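Local coordinates for EAL domain protein (Vibrio cholerae serotype O1, PDB 6IJ2), which probably hydrolyses cyclic dinucleotides, c-di-GMP and cGAMP, as an EAL-type phosphodiesterase, and is seen here with calcium and the product 5'-pGpG bound, at residues N139-I144 with A171-N176; R186-D191 with A224-A229; T110-A115 with K149-Q154; K39-Y44 with P248-E253. The protein carries 1 engineered substitution. One frame throughout, in Å; residues are numbered along the deposited sequence.

In the fold
All four contacts are partly buried and their centres lie about 16 to 21 Å from the centre of the chain, toward the outside of the EAL barrel, so they differ less in depth than in chemistry. Interactions 1 and 3 share helix 139-151 and touch, with K149 NZ reaching Q174 O. Interaction 1 adds a lysine-to-carbonyl bond to its packing on a phenylalanine, near the second subunit, whereas interaction 3 is apolar. Interaction 2 is apolar as well, but lies across the chain centre from interaction 3, close to the bound dinucleotide. Interaction 4 brings the C-terminal tail back to the second strand, combining a proline-tyrosine contact with a valine-isoleucine one, and encloses the other three along the sequence.

Interaction 1. Residues N139-I144 with A171-N176; sequences NHIKRI and ADFQTN
K142 lies along F173, and its side chain illustrates how a lysine can serve packing and polarity at once. K142 CB meets the rim of the F173 ring, 3.6 Å from F173 CD1. K142 CG then passes F173 CB at 3.9 Å, the two side chains running past each other in opposite directions. CD and CE of the lysine leave the ring for the backbone, K142 CE standing 3.5 Å from D172 O. A bend in the last torsion (chi4 68°) brings NZ onto that carbonyl, where K142 NZ donates to D172 O at 2.8 Å. The carbonyl points fairly straight at the ammonium group (C=O...N angle 153°), which lies slightly tilted from its plane. NZ also forms a salt bridge with E146, one helical turn further on, so the charge has a carboxylate as well as a carbonyl around it.

At its root K142 makes a CH-pi contact: K142 CA sits over one face of F173, 4.2 Å from the ring centroid and displaced toward the rim. The I141 and F173 side chains cross at about a right angle, with I141 CG2 4.1 Å from F173 CE1. D172 directs its carboxylate elsewhere, into a salt bridge with R194 of the second subunit. The contact thus packs the start of helix 139-151 on the loop entering strand 177-180, joining consecutive beta-alpha units of the TIM-like EAL barrel beside its dimer interface.

Interaction 2. Residues R186-D191 with A224-A229; sequences RNIHAD and AWLKAA
An apolar contact over the face of an indole ring, I188 on W225, joins the loop between helices 182-185 and 192-207 to the outer helix 220-229. The isoleucine stands across the tryptophan side chain at about a right angle. I188 CG1 lies 4.2 Å from the centroid of the six-membered ring of W225, only 18° off the normal, which makes this a CH-pi contact. The end of the branch slides toward the rim, and I188 CD1 comes 3.6 Å from W225 CZ3. The other branch straddles two residues of the helix: I188 CG2 is 3.9 Å from W225 CE3 and 4.2 Å from L226 CG.

In the TIM-like barrel of EAL domains, helices 192-207 and 220-229 flank strand 211-214 in sequence, and W225 helps fill the seam between them, since Q195 and M198 of the first helix also touch it. With CG turned anti to the backbone N (chi1 -167°), the indole is swung toward the loop. There the five-membered part meets backbone carbon, W225 CD1 lying 3.9 Å from H189 CA, while the H189 imidazole leads away from W225 toward A221 and E222, about one turn earlier on the same helix.

The loop is tied down further by a salt bridge from R186 to E222, and at its end D191 occupies the N-cap position of helix 192-207. The nearest atom of the two segments is about 4 Å from the bound 5'-pGpG.

Interaction 3. Residues T110-A115 with K149-Q154; sequences TTLEAA and KSLGFQ
T111 and L112 of helix 109-117 close on the far end of the F153 ring, a small apolar seam between that helix and the end of helix 139-151 with the turn that follows it, on the outside of the TIM-like EAL barrel. F153 follows helix 139-151 and leads into strand 154-160. T111 CG2 approaches F153 CZ at 3.8 Å, and L112 CD2 reaches F153 CZ at 3.9 Å, so two methyl groups share one ring corner. L112 CD2 also comes within 4.5 Å of L151 CD1, a looser touch between leucine methyls.

The threonine divides its labour between its branches. Its methyl is turned anti to the backbone N and faces the phenylalanine, whereas OG1 is hydrogen-bonded to R76 NH1. Two other aromatic rings touch F153: F127 of strand 125-129 meets it edge-to-face, and Y148 with the planes at about 45°.

F153 comes just after helix 139-151 ends. G152 is the first residue to leave helical angles, with a positive phi of 111°, and closes a Schellman motif in which G152 N donates to K149 O at 3.0 Å.

Interaction 4. Residues K39-Y44 with P248-E253; sequences KEIFGY and PSVNPE
P248 opens the tail segment by sliding along the Y44 side chain, pyrrolidine against phenol. P248 CD lies 3.7 Å from Y44 CE2, and the carbonyl of the same proline approaches the ring from its edge, with P248 O in the ring plane and 3.2 Å from Y44 OH. The tyrosine is thus met by carbon and by a polar atom of one residue. Its CG stands anti to the carbonyl carbon (chi1 -68°), which carries the ring out toward the tail. Just before Y44, strand 41-49 carries a classic beta bulge, where F42 and G43 both face I33.

The CB of S249 points away from the strand and that of V250 toward it, in the alternation expected of an extended chain. V250 CG2 meets I41 CD1 at 4.2 Å, a methyl-to-methyl touch between side chains that run past each other in opposite directions.

N251 then occupies the N-cap position of the short, weakly bonded helix 252-255. N251 OD1 accepts from E253 N at 3.0 Å, with an N-H...O angle of 155°, the donor standing above the plane of the amide rather than within it.

The tail runs across the outside of the EAL barrel near its first two, antiparallel strands, with V250 also resting on P32 and V34 of strand 27-35 and P248 touching A240 of strand 233-244.

Interaction 1. Residues N139-I144 with A171-N176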
loop_
_atom_site.group_PDB
_atom_site.type_symbol
_atom_site.label_atom_id
_atom_site.label_comp_id
_atom_site.label_asym_id
_atom_site.label_seq_id
_atom_site.Cartn_x
_atom_site.Cartn_y
_atom_site.Cartn_z
ATOM N N ASN A 139 8.030 -7.429 -11.301
ATOM C CA ASN A 139 9.315 -7.613 -11.968
ATOM C C ASN A 139 9.766 -6.364 -12.717
ATOM O O ASN A 139 10.971 -6.127 -12.845
ATOM C CB ASN A 139 9.251 -8.799 -12.931
ATOM C CG ASN A 139 9.561 -10.116 -12.250
ATOM O OD1 ASN A 139 10.075 -10.143 -11.131
ATOM N ND2 ASN A 139 9.262 -11.219 -12.930
ATOM N N HIS A 140 8.829 -5.561 -13.223
ATOM C CA HIS A 140 9.218 -4.388 -14.000
ATOM C C HIS A 140 9.928 -3.360 -13.124
ATOM O O HIS A 140 11.034 -2.911 -13.445
ATOM C CB HIS A 140 7.990 -3.774 -14.673
ATOM C CG HIS A 140 8.322 -2.717 -15.678
ATOM N ND1 HIS A 140 8.720 -1.446 -15.318
ATOM C CD2 HIS A 140 8.320 -2.742 -17.031
ATOM C CE1 HIS A 140 8.949 -0.735 -16.408
ATOM N NE2 HIS A 140 8.712 -1.497 -17.460
ATOM N N ILE A 141 9.310 -2.982 -12.006
ATOM C CA ILE A 141 9.936 -2.002 -11.127
ATOM C C ILE A 141 11.137 -2.614 -10.409
ATOM O O ILE A 141 12.124 -1.920 -10.134
ATOM C CB ILE A 141 8.886 -1.441 -10.149
ATOM C CG1 ILE A 141 9.471 -0.308 -9.307
ATOM C CG2 ILE A 141 8.308 -2.543 -9.271
ATOM C CD1 ILE A 141 8.736 1.000 -9.485
ATOM N N LYS A 142 11.090 -3.919 -10.126
ATOM C CA LYS A 142 12.219 -4.594 -9.491
ATOM C C LYS A 142 13.440 -4.609 -10.405
ATOM O O LYS A 142 14.573 -4.433 -9.942
ATOM C CB LYS A 142 11.810 -6.015 -9.101
ATOM C CG LYS A 142 12.925 -6.897 -8.560
ATOM C CD LYS A 142 12.373 -8.279 -8.216
ATOM C CE LYS A 142 13.484 -9.298 -7.997
ATOM N NZ LYS A 142 14.287 -9.008 -6.772
ATOM N N ARG A 143 13.219 -4.824 -11.707
ATOM C CA ARG A 143 14.297 -4.816 -12.691
ATOM C C ARG A 143 15.068 -3.503 -12.662
ATOM O O ARG A 143 16.305 -3.496 -12.729
ATOM C CB ARG A 143 13.714 -5.055 -14.088
ATOM C CG ARG A 143 14.317 -6.212 -14.855
ATOM C CD ARG A 143 13.480 -6.543 -16.088
ATOM N NE ARG A 143 12.114 -6.918 -15.727
ATOM C CZ ARG A 143 11.198 -7.358 -16.587
ATOM N NH1 ARG A 143 11.497 -7.485 -17.873
ATOM N NH2 ARG A 143 9.982 -7.675 -16.159
ATOM N N ILE A 144 14.348 -2.381 -12.583
ATOM C CA ILE A 144 14.980 -1.066 -12.641
ATOM C C ILE A 144 15.797 -0.811 -11.381
ATOM O O ILE A 144 16.937 -0.329 -11.444
ATOM C CB ILE A 144 13.910 0.022 -12.844
ATOM C CG1 ILE A 144 13.099 -0.252 -14.111
ATOM C CG2 ILE A 144 14.550 1.399 -12.883
ATOM C CD1 ILE A 144 11.796 0.523 -14.178
ATOM N N ALA A 171 8.329 -7.083 -0.467
ATOM C CA ALA A 171 8.303 -8.543 -0.462
ATOM C C ALA A 171 9.230 -9.125 -1.520
ATOM O O ALA A 171 9.755 -10.230 -1.345
ATOM C CB ALA A 171 6.871 -9.055 -0.670
ATOM N N ASP A 172 9.464 -8.399 -2.611
ATOM C CA ASP A 172 10.220 -8.955 -3.723
ATOM C C ASP A 172 11.562 -8.280 -3.980
ATOM O O ASP A 172 12.395 -8.866 -4.677
ATOM C CB ASP A 172 9.372 -8.917 -5.002
ATOM C CG ASP A 172 8.253 -9.951 -4.988
ATOM O OD1 ASP A 172 8.532 -11.114 -4.621
ATOM O OD2 ASP A 172 7.100 -9.608 -5.331
ATOM N N PHE A 173 11.797 -7.083 -3.447
ATOM C CA PHE A 173 13.120 -6.468 -3.532
ATOM C C PHE A 173 13.268 -5.452 -2.413
ATOM O O PHE A 173 12.286 -4.964 -1.856
ATOM C CB PHE A 173 13.362 -5.799 -4.894
ATOM C CG PHE A 173 12.472 -4.624 -5.166
ATOM C CD1 PHE A 173 11.206 -4.812 -5.718
ATOM C CD2 PHE A 173 12.894 -3.336 -4.886
ATOM C CE1 PHE A 173 10.389 -3.734 -5.981
ATOM C CE2 PHE A 173 12.079 -2.255 -5.141
ATOM C CZ PHE A 173 10.822 -2.457 -5.691
ATOM N N GLN A 174 14.515 -5.109 -2.094
ATOM C CA GLN A 174 14.718 -4.127 -1.047
ATOM C C GLN A 174 15.627 -3.021 -1.562
ATOM O O GLN A 174 16.613 -3.281 -2.251
ATOM C CB GLN A 174 15.296 -4.768 0.212
ATOM C CG GLN A 174 14.367 -5.790 0.858
ATOM C CD GLN A 174 14.374 -7.133 0.150
ATOM O OE1 GLN A 174 15.439 -7.702 -0.113
ATOM N NE2 GLN A 174 13.183 -7.650 -0.170
ATOM N N THR A 175 15.257 -1.787 -1.247
ATOM C CA THR A 175 16.083 -0.626 -1.533
ATOM C C THR A 175 17.015 -0.348 -0.362
ATOM O O THR A 175 16.921 -0.966 0.703
ATOM C CB THR A 175 15.184 0.576 -1.800
ATOM O OG1 THR A 175 14.164 0.605 -0.790
ATOM C CG2 THR A 175 14.500 0.418 -3.155
ATOM N N ASN A 176 17.944 0.595 -0.575
ATOM C CA ASN A 176 18.801 1.045 0.519
ATOM C C ASN A 176 17.993 1.727 1.611
ATOM O O ASN A 176 18.230 1.508 2.807
ATOM C CB ASN A 176 19.852 2.014 -0.012
ATOM C CG ASN A 176 20.719 1.386 -1.060
ATOM O OD1 ASN A 176 20.604 1.688 -2.249
ATOM N ND2 ASN A 176 21.571 0.470 -0.630
#

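Interaction 2. Residues R186-D191 with A224-A229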
loop_
_atom_site.group_PDB
_atom_site.type_symbol
_atom_site.label_atom_id
_atom_site.label_comp_id
_atom_site.label_asym_id
_atom_site.label_seq_id
_atom_site.Cartn_x
_atom_site.Cartn_y
_atom_site.Cartn_z
ATOM N N ARG A 186 2.495 12.004 11.022
ATOM C CA ARG A 186 1.826 13.217 11.483
ATOM C C ARG A 186 1.256 13.013 12.883
ATOM O O ARG A 186 0.377 12.161 13.098
ATOM C CB ARG A 186 0.715 13.616 10.510
ATOM C CG ARG A 186 -0.004 14.924 10.853
ATOM C CD ARG A 186 0.926 16.147 10.792
ATOM N NE ARG A 186 1.550 16.305 9.477
ATOM C CZ ARG A 186 2.862 16.297 9.240
ATOM N NH1 ARG A 186 3.746 16.159 10.227
ATOM N NH2 ARG A 186 3.299 16.430 7.995
ATOM N N ASN A 187 1.764 13.799 13.834
ATOM C CA ASN A 187 1.325 13.755 15.232
ATOM C C ASN A 187 1.506 12.368 15.835
ATOM O O ASN A 187 0.697 11.918 16.655
ATOM C CB ASN A 187 -0.125 14.225 15.368
ATOM C CG ASN A 187 -0.288 15.695 15.030
ATOM O OD1 ASN A 187 0.544 16.522 15.400
ATOM N ND2 ASN A 187 -1.356 16.025 14.310
ATOM N N ILE A 188 2.594 11.690 15.452
ATOM C CA ILE A 188 2.756 10.305 15.880
ATOM C C ILE A 188 2.950 10.227 17.391
ATOM O O ILE A 188 2.557 9.238 18.018
ATOM C CB ILE A 188 3.906 9.627 15.114
ATOM C CG1 ILE A 188 3.923 8.125 15.413
ATOM C CG2 ILE A 188 5.259 10.312 15.411
ATOM C CD1 ILE A 188 4.761 7.338 14.432
ATOM N N HIS A 189 3.495 11.279 18.002
ATOM C CA HIS A 189 3.614 11.335 19.459
ATOM C C HIS A 189 2.264 11.305 20.163
ATOM O O HIS A 189 2.211 11.036 21.372
ATOM C CB HIS A 189 4.355 12.605 19.874
ATOM C CG HIS A 189 3.657 13.868 19.481
ATOM N ND1 HIS A 189 3.504 14.256 18.165
ATOM C CD2 HIS A 189 3.061 14.828 20.229
ATOM C CE1 HIS A 189 2.848 15.401 18.121
ATOM N NE2 HIS A 189 2.566 15.769 19.360
ATOM N N ALA A 190 1.172 11.589 19.448
ATOM C CA ALA A 190 -0.151 11.637 20.075
ATOM C C ALA A 190 -1.053 10.474 19.692
ATOM O O ALA A 190 -2.137 10.338 20.271
ATOM C CB ALA A 190 -0.859 12.951 19.716
ATOM N N ASP A 191 -0.631 9.626 18.758
ATOM C CA ASP A 191 -1.506 8.695 18.048
ATOM C C ASP A 191 -0.998 7.272 18.265
ATOM O O ASP A 191 -0.064 6.840 17.587
ATOM C CB ASP A 191 -1.521 9.082 16.566
ATOM C CG ASP A 191 -2.539 8.319 15.752
ATOM O OD1 ASP A 191 -2.891 7.185 16.122
ATOM O OD2 ASP A 191 -2.967 8.870 14.714
ATOM N N ALA A 224 11.065 14.139 18.147
ATOM C CA ALA A 224 11.599 13.520 19.357
ATOM C C ALA A 224 11.064 12.106 19.526
ATOM O O ALA A 224 11.790 11.208 19.983
ATOM C CB ALA A 224 11.262 14.370 20.585
ATOM N N TRP A 225 9.793 11.891 19.180
ATOM C CA TRP A 225 9.246 10.544 19.235
ATOM C C TRP A 225 9.975 9.639 18.249
ATOM O O TRP A 225 10.390 8.525 18.597
ATOM C CB TRP A 225 7.729 10.568 18.964
ATOM C CG TRP A 225 7.126 9.271 19.323
ATOM C CD1 TRP A 225 6.528 8.941 20.520
ATOM C CD2 TRP A 225 7.097 8.089 18.524
ATOM N NE1 TRP A 225 6.155 7.640 20.506
ATOM C CE2 TRP A 225 6.479 7.088 19.294
ATOM C CE3 TRP A 225 7.533 7.777 17.231
ATOM C CZ2 TRP A 225 6.278 5.791 18.818
ATOM C CZ3 TRP A 225 7.336 6.486 16.757
ATOM C CH2 TRP A 225 6.714 5.512 17.549
ATOM N N LEU A 226 10.163 10.119 17.014
ATOM C CA LEU A 226 10.798 9.307 15.978
ATOM C C LEU A 226 12.253 9.003 16.325
ATOM O O LEU A 226 12.732 7.885 16.095
ATOM C CB LEU A 226 10.707 10.031 14.633
ATOM C CG LEU A 226 9.274 10.125 14.104
ATOM C CD1 LEU A 226 9.218 11.199 13.030
ATOM C CD2 LEU A 226 8.845 8.767 13.570
ATOM N N LYS A 227 12.943 9.967 16.922
ATOM C CA LYS A 227 14.336 9.738 17.311
ATOM C C LYS A 227 14.416 8.664 18.386
ATOM O O LYS A 227 15.295 7.791 18.347
ATOM C CB LYS A 227 14.972 11.033 17.803
ATOM C CG LYS A 227 16.478 10.909 18.110
ATOM C CD LYS A 227 17.075 12.262 18.478
ATOM C CE LYS A 227 18.528 12.140 18.939
ATOM N NZ LYS A 227 18.587 11.614 20.339
ATOM N N ALA A 228 13.503 8.713 19.358
ATOM C CA ALA A 228 13.510 7.699 20.406
ATOM C C ALA A 228 13.174 6.325 19.842
ATOM O O ALA A 228 13.717 5.312 20.305
ATOM C CB ALA A 228 12.519 8.075 21.508
ATOM N N ALA A 229 12.315 6.279 18.823
ATOM C CA ALA A 229 11.910 5.013 18.228
ATOM C C ALA A 229 13.007 4.379 17.382
ATOM O O ALA A 229 12.888 3.193 17.038
ATOM C CB ALA A 229 10.642 5.214 17.389
#

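Interaction 3. Residues T110-A115 with K149-Q154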
loop_
_atom_site.group_PDB
_atom_site.type_symbol
_atom_site.label_atom_id
_atom_site.label_comp_id
_atom_site.label_asym_id
_atom_site.label_seq_id
_atom_site.Cartn_x
_atom_site.Cartn_y
_atom_site.Cartn_z
ATOM N N THR A 110 22.883 9.095 -20.212
ATOM C CA THR A 110 22.761 10.537 -20.028
ATOM C C THR A 110 22.948 10.922 -18.569
ATOM O O THR A 110 23.493 11.993 -18.276
ATOM C CB THR A 110 21.407 11.029 -20.542
ATOM O OG1 THR A 110 20.373 10.139 -20.106
ATOM C CG2 THR A 110 21.399 11.098 -22.055
ATOM N N THR A 111 22.524 10.056 -17.646
ATOM C CA THR A 111 22.766 10.283 -16.226
ATOM C C THR A 111 24.243 10.090 -15.893
ATOM O O THR A 111 24.866 10.947 -15.255
ATOM C CB THR A 111 21.889 9.341 -15.393
ATOM O OG1 THR A 111 20.509 9.605 -15.670
ATOM C CG2 THR A 111 22.143 9.515 -13.896
ATOM N N LEU A 112 24.820 8.966 -16.328
ATOM C CA LEU A 112 26.224 8.687 -16.046
ATOM C C LEU A 112 27.125 9.779 -16.601
ATOM O O LEU A 112 28.074 10.205 -15.935
ATOM C CB LEU A 112 26.619 7.332 -16.632
ATOM C CG LEU A 112 25.757 6.130 -16.248
ATOM C CD1 LEU A 112 26.217 4.899 -17.015
ATOM C CD2 LEU A 112 25.803 5.887 -14.749
ATOM N N GLU A 113 26.834 10.248 -17.817
ATOM C CA GLU A 113 27.650 11.291 -18.425
ATOM C C GLU A 113 27.510 12.608 -17.677
ATOM O O GLU A 113 28.492 13.343 -17.516
ATOM C CB GLU A 113 27.270 11.461 -19.897
ATOM C CG GLU A 113 27.591 10.247 -20.750
ATOM C CD GLU A 113 27.199 10.425 -22.207
ATOM O OE1 GLU A 113 27.801 9.749 -23.067
ATOM O OE2 GLU A 113 26.294 11.239 -22.492
ATOM N N ALA A 114 26.304 12.924 -17.208
ATOM C CA ALA A 114 26.118 14.138 -16.421
ATOM C C ALA A 114 26.926 14.075 -15.129
ATOM O O ALA A 114 27.631 15.028 -14.777
ATOM C CB ALA A 114 24.635 14.351 -16.126
ATOM N N ALA A 115 26.852 12.948 -14.421
ATOM C CA ALA A 115 27.610 12.797 -13.182
ATOM C C ALA A 115 29.104 12.988 -13.427
ATOM O O ALA A 115 29.780 13.707 -12.680
ATOM C CB ALA A 115 27.337 11.428 -12.566
ATOM N N LYS A 149 21.047 -0.316 -8.644
ATOM C CA LYS A 149 21.955 -0.792 -7.603
ATOM C C LYS A 149 23.249 -1.326 -8.206
ATOM O O LYS A 149 24.340 -1.047 -7.696
ATOM C CB LYS A 149 21.277 -1.873 -6.761
ATOM C CG LYS A 149 20.141 -1.377 -5.887
ATOM C CD LYS A 149 19.635 -2.488 -4.981
ATOM C CE LYS A 149 19.258 -1.951 -3.618
ATOM N NZ LYS A 149 19.312 -3.021 -2.581
ATOM N N SER A 150 23.145 -2.078 -9.309
ATOM C CA SER A 150 24.331 -2.665 -9.927
ATOM C C SER A 150 25.257 -1.601 -10.501
ATOM O O SER A 150 26.479 -1.795 -10.531
ATOM C CB SER A 150 23.921 -3.657 -11.018
ATOM O OG SER A 150 23.364 -3.000 -12.144
ATOM N N LEU A 151 24.704 -0.480 -10.962
ATOM C CA LEU A 151 25.539 0.601 -11.461
ATOM C C LEU A 151 26.176 1.422 -10.349
ATOM O O LEU A 151 27.069 2.227 -10.636
ATOM C CB LEU A 151 24.728 1.526 -12.368
ATOM C CG LEU A 151 24.200 0.921 -13.665
ATOM C CD1 LEU A 151 23.592 2.002 -14.536
ATOM C CD2 LEU A 151 25.303 0.191 -14.406
ATOM N N GLY A 152 25.741 1.252 -9.099
ATOM C CA GLY A 152 26.300 1.981 -7.976
ATOM C C GLY A 152 25.382 3.008 -7.349
ATOM O O GLY A 152 25.742 3.580 -6.313
ATOM N N PHE A 153 24.210 3.254 -7.927
ATOM C CA PHE A 153 23.267 4.209 -7.357
ATOM C C PHE A 153 22.718 3.719 -6.024
ATOM O O PHE A 153 22.586 2.517 -5.786
ATOM C CB PHE A 153 22.102 4.450 -8.321
ATOM C CG PHE A 153 22.501 5.176 -9.561
ATOM C CD1 PHE A 153 22.811 6.527 -9.513
ATOM C CD2 PHE A 153 22.594 4.514 -10.774
ATOM C CE1 PHE A 153 23.197 7.209 -10.652
ATOM C CE2 PHE A 153 22.993 5.193 -11.921
ATOM C CZ PHE A 153 23.288 6.540 -11.862
ATOM N N GLN A 154 22.405 4.669 -5.145
ATOM C CA GLN A 154 21.556 4.381 -4.002
ATOM C C GLN A 154 20.095 4.426 -4.450
ATOM O O GLN A 154 19.753 5.098 -5.427
ATOM C CB GLN A 154 21.809 5.388 -2.876
ATOM C CG GLN A 154 23.187 5.249 -2.222
ATOM C CD GLN A 154 23.293 3.990 -1.376
ATOM O OE1 GLN A 154 22.534 3.802 -0.426
ATOM N NE2 GLN A 154 24.224 3.117 -1.731
#

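Interaction 4. Residues K39-Y44 with P248-E253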
loop_
_atom_site.group_PDB
_atom_site.type_symbol
_atom_site.label_atom_id
_atom_site.label_comp_id
_atom_site.label_asym_id
_atom_site.label_seq_id
_atom_site.Cartn_x
_atom_site.Cartn_y
_atom_site.Cartn_z
ATOM N N LYS A 39 23.648 14.949 13.734
ATOM C CA LYS A 39 23.266 16.323 13.419
ATOM C C LYS A 39 23.897 16.814 12.126
ATOM O O LYS A 39 23.881 18.011 11.837
ATOM C CB LYS A 39 23.581 17.266 14.588
ATOM C CG LYS A 39 22.842 16.858 15.856
ATOM C CD LYS A 39 23.169 17.752 17.034
ATOM C CE LYS A 39 22.599 17.172 18.320
ATOM N NZ LYS A 39 23.043 17.934 19.525
ATOM N N GLU A 40 24.416 15.900 11.323
ATOM C CA GLU A 40 24.956 16.216 10.015
ATOM C C GLU A 40 23.885 16.051 8.943
ATOM O O GLU A 40 22.896 15.336 9.111
ATOM C CB GLU A 40 26.151 15.316 9.702
ATOM C CG GLU A 40 27.306 15.487 10.691
ATOM C CD GLU A 40 28.372 14.415 10.556
ATOM O OE1 GLU A 40 28.198 13.494 9.728
ATOM O OE2 GLU A 40 29.387 14.494 11.284
ATOM N N ILE A 41 24.102 16.728 7.823
ATOM C CA ILE A 41 23.193 16.604 6.690
ATOM C C ILE A 41 23.570 15.354 5.903
ATOM O O ILE A 41 24.715 15.203 5.465
ATOM C CB ILE A 41 23.236 17.864 5.813
ATOM C CG1 ILE A 41 22.626 19.033 6.591
ATOM C CG2 ILE A 41 22.521 17.625 4.495
ATOM C CD1 ILE A 41 22.722 20.365 5.889
ATOM N N PHE A 42 22.596 14.455 5.739
ATOM C CA PHE A 42 22.786 13.232 4.964
ATOM C C PHE A 42 22.797 13.533 3.471
ATOM O O PHE A 42 23.539 12.906 2.701
ATOM C CB PHE A 42 21.650 12.242 5.316
ATOM C CG PHE A 42 21.516 11.095 4.349
ATOM C CD1 PHE A 42 22.271 9.941 4.521
ATOM C CD2 PHE A 42 20.657 11.180 3.254
ATOM C CE1 PHE A 42 22.161 8.892 3.634
ATOM C CE2 PHE A 42 20.544 10.130 2.360
ATOM C CZ PHE A 42 21.293 8.985 2.550
ATOM N N GLY A 43 21.965 14.476 3.047
ATOM C CA GLY A 43 21.865 14.823 1.642
ATOM C C GLY A 43 20.710 15.779 1.420
ATOM O O GLY A 43 20.161 16.342 2.367
ATOM N N TYR A 44 20.360 15.965 0.142
ATOM C CA TYR A 44 19.253 16.839 -0.251
ATOM C C TYR A 44 18.419 16.162 -1.322
ATOM O O TYR A 44 18.969 15.547 -2.241
ATOM C CB TYR A 44 19.751 18.187 -0.822
ATOM C CG TYR A 44 20.422 19.088 0.180
ATOM C CD1 TYR A 44 21.746 18.879 0.552
ATOM C CD2 TYR A 44 19.740 20.156 0.742
ATOM C CE1 TYR A 44 22.364 19.692 1.465
ATOM C CE2 TYR A 44 20.350 20.978 1.664
ATOM C CZ TYR A 44 21.666 20.745 2.017
ATOM O OH TYR A 44 22.291 21.559 2.935
ATOM N N PRO A 248 19.508 24.722 1.629
ATOM C CA PRO A 248 19.090 25.384 2.871
ATOM C C PRO A 248 19.865 24.883 4.077
ATOM O O PRO A 248 20.288 23.725 4.138
ATOM C CB PRO A 248 17.603 25.017 2.990
ATOM C CG PRO A 248 17.185 24.609 1.628
ATOM C CD PRO A 248 18.390 24.047 0.945
ATOM N N SER A 249 20.043 25.781 5.044
ATOM C CA SER A 249 20.584 25.428 6.347
ATOM C C SER A 249 19.484 24.832 7.215
ATOM O O SER A 249 18.302 25.141 7.050
ATOM C CB SER A 249 21.172 26.659 7.033
ATOM O OG SER A 249 20.174 27.654 7.195
ATOM N N VAL A 250 19.887 23.991 8.158
ATOM C CA VAL A 250 18.957 23.292 9.037
ATOM C C VAL A 250 18.758 24.085 10.321
ATOM O O VAL A 250 19.705 24.651 10.882
ATOM C CB VAL A 250 19.456 21.866 9.325
ATOM C CG1 VAL A 250 18.739 21.265 10.525
ATOM C CG2 VAL A 250 19.235 21.007 8.105
ATOM N N ASN A 251 17.497 24.139 10.762
ATOM C CA ASN A 251 16.982 24.651 12.027
ATOM C C ASN A 251 17.985 24.497 13.167
ATOM O O ASN A 251 18.389 23.375 13.499
ATOM C CB ASN A 251 15.673 23.918 12.351
ATOM C CG ASN A 251 14.985 24.444 13.596
ATOM O OD1 ASN A 251 15.317 25.514 14.105
ATOM N ND2 ASN A 251 14.003 23.689 14.086
ATOM N N PRO A 252 18.419 25.600 13.785
ATOM C CA PRO A 252 19.292 25.476 14.964
ATOM C C PRO A 252 18.598 24.866 16.172
ATOM O O PRO A 252 19.272 24.263 17.016
ATOM C CB PRO A 252 19.721 26.925 15.241
ATOM C CG PRO A 252 19.442 27.670 13.967
ATOM C CD PRO A 252 18.253 26.998 13.360
ATOM N N GLU A 253 17.274 25.011 16.281
ATOM C CA GLU A 253 16.565 24.556 17.476
ATOM C C GLU A 253 16.658 23.045 17.638
ATOM O O GLU A 253 16.788 22.541 18.760
ATOM C CB GLU A 253 15.102 25.002 17.416
ATOM C CG GLU A 253 14.306 24.790 18.706
ATOM C CD GLU A 253 13.516 23.488 18.718
ATOM O OE1 GLU A 253 13.796 22.627 19.577
ATOM O OE2 GLU A 253 12.613 23.327 17.873
#